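PDB 6RIW: ORF10 from Moritella marina, which probably catalyses the 3-oxoacyl-ACP synthase condensation of polyunsaturated fatty acid synthesis, this chain being the ketosynthase-chain length factor part of a longer multidomain protein. Local coordinates for residues N575-G583 and S668-L679. Sequence-based numbering, arbitrary orientation.
Sequences NVAVLVAMG and SVYRCVELAENL
Residues 668-679, the first part of helix 668-682, run nearly antiparallel to strand 576-581, with segment axes at 158° and 7.9 Å apart at their closest. The CA atoms of A581 and S668 are 5.2 Å apart, those of L579 and C672 6.7 Å, so the gap is narrower at the helix start. No hydrogen bond crosses it; the packing is apolar, and A577, L579 and A581 supply the strand's side. CB of A581 lies 3.5 Å from CG2 of V669, a close approach for two carbons, and also meets CB of S668. SG of C672 rests between two strand residues, 4.0 Å from CB of A581 and close to CB of L579. With chi1 at -50°, L579 carries CG beside its backbone N, and CD1 reaches the C672 carbonyl oxygen (3.8 Å) and CD2 of L675 (4.0 Å), the two leucine side chains crossing at a slant. CD1 of L679 meets CB of A577 at 4.1 Å. S668 OG is hydrogen-bonded outside the pair, to E665 O and A664 N. This is buried helix-on-sheet packing in the second ketosynthase-like, thiolase-fold unit: strand 576-581 lies between parallel strands 659-663 and 687-694, V578 and V580 meet helix 642-653 across the sheet, and V669 also touches helix 841-854.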
loop_
_atom_site.group_PDB
_atom_site.type_symbol
_atom_site.label_atom_id
_atom_site.label_comp_id
_atom_site.label_asym_id
_atom_site.label_seq_id
_atom_site.Cartn_x
_atom_site.Cartn_y
_atom_site.Cartn_z
ATOM N N ASN A 575 -8.163 22.280 1.191
ATOM C CA ASN A 575 -7.385 21.384 2.043
ATOM C C ASN A 575 -8.285 20.188 2.332
ATOM O O ASN A 575 -9.016 20.167 3.316
ATOM C CB ASN A 575 -6.963 22.107 3.321
ATOM C CG ASN A 575 -6.064 21.259 4.229
ATOM O OD1 ASN A 575 -5.707 20.126 3.902
ATOM N ND2 ASN A 575 -5.698 21.815 5.381
ATOM N N VAL A 576 -8.286 19.221 1.419
ATOM C CA VAL A 576 -9.101 18.013 1.522
ATOM C C VAL A 576 -8.171 16.822 1.401
ATOM O O VAL A 576 -7.277 16.815 0.541
ATOM C CB VAL A 576 -10.190 17.964 0.432
ATOM C CG1 VAL A 576 -10.858 16.557 0.313
ATOM C CG2 VAL A 576 -11.253 19.007 0.717
ATOM N N ALA A 577 -8.382 15.816 2.253
ATOM C CA ALA A 577 -7.598 14.582 2.222
ATOM C C ALA A 577 -8.309 13.484 1.428
ATOM O O ALA A 577 -9.539 13.428 1.356
ATOM C CB ALA A 577 -7.313 14.089 3.641
ATOM N N VAL A 578 -7.515 12.604 0.818
ATOM C CA VAL A 578 -8.036 11.474 0.051
ATOM C C VAL A 578 -7.390 10.210 0.610
ATOM O O VAL A 578 -6.160 10.073 0.566
ATOM C CB VAL A 578 -7.748 11.613 -1.454
ATOM C CG1 VAL A 578 -8.347 10.444 -2.235
ATOM C CG2 VAL A 578 -8.324 12.939 -2.024
ATOM N N LEU A 579 -8.200 9.315 1.176
ATOM C CA LEU A 579 -7.709 8.054 1.710
ATOM C C LEU A 579 -8.285 6.937 0.858
ATOM O O LEU A 579 -9.500 6.891 0.647
ATOM C CB LEU A 579 -8.134 7.864 3.175
ATOM C CG LEU A 579 -7.850 9.026 4.133
ATOM C CD1 LEU A 579 -8.366 8.657 5.499
ATOM C CD2 LEU A 579 -6.344 9.323 4.206
ATOM N N VAL A 580 -7.433 6.056 0.339
ATOM C CA VAL A 580 -7.929 4.961 -0.494
ATOM C C VAL A 580 -7.671 3.645 0.237
ATOM O O VAL A 580 -6.518 3.230 0.399
ATOM C CB VAL A 580 -7.277 4.961 -1.882
ATOM C CG1 VAL A 580 -7.804 3.791 -2.716
ATOM C CG2 VAL A 580 -7.549 6.300 -2.596
ATOM N N ALA A 581 -8.745 2.979 0.647
ATOM C CA ALA A 581 -8.664 1.640 1.212
ATOM C C ALA A 581 -8.467 0.627 0.094
ATOM O O ALA A 581 -9.256 0.579 -0.852
ATOM C CB ALA A 581 -9.936 1.325 2.001
ATOM N N MET A 582 -7.405 -0.166 0.179
ATOM C CA MET A 582 -7.114 -1.086 -0.911
ATOM C C MET A 582 -6.100 -2.099 -0.414
ATOM O O MET A 582 -5.522 -1.951 0.665
ATOM C CB MET A 582 -6.593 -0.332 -2.145
ATOM C CG MET A 582 -5.398 0.603 -1.834
ATOM S SD MET A 582 -3.794 -0.265 -1.697
ATOM C CE MET A 582 -3.353 -0.382 -3.461
ATOM N N GLY A 583 -5.941 -3.168 -1.191
ATOM C CA GLY A 583 -4.776 -4.021 -1.133
ATOM C C GLY A 583 -4.186 -4.089 -2.534
ATOM O O GLY A 583 -4.691 -3.456 -3.469
ATOM N N SER A 668 -9.644 -2.490 6.053
ATOM C CA SER A 668 -9.030 -1.291 5.482
ATOM C C SER A 668 -9.934 -0.058 5.601
ATOM O O SER A 668 -9.483 1.019 6.008
ATOM C CB SER A 668 -8.696 -1.535 4.008
ATOM O OG SER A 668 -7.684 -2.521 3.847
ATOM N N VAL A 669 -11.205 -0.186 5.213
ATOM C CA VAL A 669 -12.098 0.974 5.223
ATOM C C VAL A 669 -12.355 1.460 6.645
ATOM O O VAL A 669 -12.408 2.670 6.898
ATOM C CB VAL A 669 -13.418 0.651 4.500
ATOM C CG1 VAL A 669 -14.456 1.785 4.747
ATOM C CG2 VAL A 669 -13.185 0.484 2.994
ATOM N N TYR A 670 -12.529 0.539 7.599
ATOM C CA TYR A 670 -12.780 0.976 8.971
ATOM C C TYR A 670 -11.553 1.650 9.586
ATOM O O TYR A 670 -11.699 2.602 10.359
ATOM C CB TYR A 670 -13.262 -0.224 9.812
ATOM C CG TYR A 670 -14.504 -0.901 9.240
ATOM C CD1 TYR A 670 -15.482 -0.166 8.589
ATOM C CD2 TYR A 670 -14.685 -2.281 9.333
ATOM C CE1 TYR A 670 -16.625 -0.776 8.050
ATOM C CE2 TYR A 670 -15.828 -2.901 8.795
ATOM C CZ TYR A 670 -16.786 -2.141 8.167
ATOM O OH TYR A 670 -17.909 -2.763 7.641
ATOM N N ARG A 671 -10.336 1.213 9.236
ATOM C CA ARG A 671 -9.164 1.978 9.664
ATOM C C ARG A 671 -9.128 3.372 9.029
ATOM O O ARG A 671 -8.629 4.316 9.655
ATOM C CB ARG A 671 -7.869 1.221 9.357
ATOM C CG ARG A 671 -7.673 -0.071 10.183
ATOM C CD ARG A 671 -7.396 0.191 11.678
ATOM N NE ARG A 671 -7.170 -1.067 12.404
ATOM C CZ ARG A 671 -7.101 -1.167 13.735
ATOM N NH1 ARG A 671 -6.886 -2.355 14.301
ATOM N NH2 ARG A 671 -7.237 -0.082 14.502
ATOM N N CYS A 672 -9.625 3.524 7.796
ATOM C CA CYS A 672 -9.722 4.860 7.193
ATOM C C CYS A 672 -10.702 5.741 7.948
ATOM O O CYS A 672 -10.483 6.954 8.090
ATOM C CB CYS A 672 -10.170 4.763 5.729
ATOM S SG CYS A 672 -8.910 4.140 4.594
ATOM N N VAL A 673 -11.829 5.174 8.375
ATOM C CA VAL A 673 -12.786 5.960 9.155
ATOM C C VAL A 673 -12.122 6.480 10.428
ATOM O O VAL A 673 -12.240 7.660 10.785
ATOM C CB VAL A 673 -14.032 5.110 9.454
ATOM C CG1 VAL A 673 -14.978 5.835 10.415
ATOM C CG2 VAL A 673 -14.751 4.722 8.137
ATOM N N GLU A 674 -11.404 5.594 11.135
ATOM C CA GLU A 674 -10.664 5.979 12.337
ATOM C C GLU A 674 -9.622 7.045 12.031
ATOM O O GLU A 674 -9.483 8.027 12.774
ATOM C CB GLU A 674 -9.990 4.749 12.943
ATOM C CG GLU A 674 -9.044 5.028 14.123
ATOM C CD GLU A 674 -8.475 3.726 14.728
ATOM O OE1 GLU A 674 -7.854 2.902 13.996
ATOM O OE2 GLU A 674 -8.675 3.522 15.938
ATOM N N LEU A 675 -8.890 6.878 10.936
ATOM C CA LEU A 675 -7.905 7.888 10.535
ATOM C C LEU A 675 -8.567 9.222 10.189
ATOM O O LEU A 675 -8.077 10.293 10.590
ATOM C CB LEU A 675 -7.091 7.364 9.344
ATOM C CG LEU A 675 -6.027 8.293 8.737
ATOM C CD1 LEU A 675 -5.098 8.813 9.835
ATOM C CD2 LEU A 675 -5.234 7.510 7.663
ATOM N N ALA A 676 -9.673 9.189 9.439
ATOM C CA ALA A 676 -10.352 10.440 9.093
ATOM C C ALA A 676 -10.764 11.205 10.356
ATOM O O ALA A 676 -10.551 12.423 10.460
ATOM C CB ALA A 676 -11.560 10.156 8.205
ATOM N N GLU A 677 -11.339 10.500 11.335
ATOM C CA GLU A 677 -11.633 11.138 12.625
ATOM C C GLU A 677 -10.380 11.802 13.196
ATOM O O GLU A 677 -10.400 12.961 13.634
ATOM C CB GLU A 677 -12.183 10.102 13.611
ATOM C CG GLU A 677 -12.493 10.684 14.983
ATOM C CD GLU A 677 -12.667 9.640 16.079
ATOM O OE1 GLU A 677 -11.639 9.182 16.644
ATOM O OE2 GLU A 677 -13.835 9.303 16.401
ATOM N N ASN A 678 -9.263 11.087 13.162
ATOM C CA ASN A 678 -8.055 11.631 13.757
ATOM C C ASN A 678 -7.556 12.840 12.975
ATOM O O ASN A 678 -7.034 13.797 13.568
ATOM C CB ASN A 678 -6.986 10.552 13.828
ATOM C CG ASN A 678 -6.197 10.636 15.078
ATOM O OD1 ASN A 678 -6.614 10.133 16.130
ATOM N ND2 ASN A 678 -5.042 11.284 14.992
ATOM N N LEU A 679 -7.717 12.823 11.644
ATOM C CA LEU A 679 -7.273 13.962 10.843
ATOM C C LEU A 679 -8.043 15.232 11.206
ATOM O O LEU A 679 -7.473 16.331 11.250
ATOM C CB LEU A 679 -7.417 13.646 9.351
ATOM C CG LEU A 679 -6.382 12.665 8.770
ATOM C CD1 LEU A 679 -6.679 12.409 7.293
ATOM C CD2 LEU A 679 -4.947 13.171 8.924
#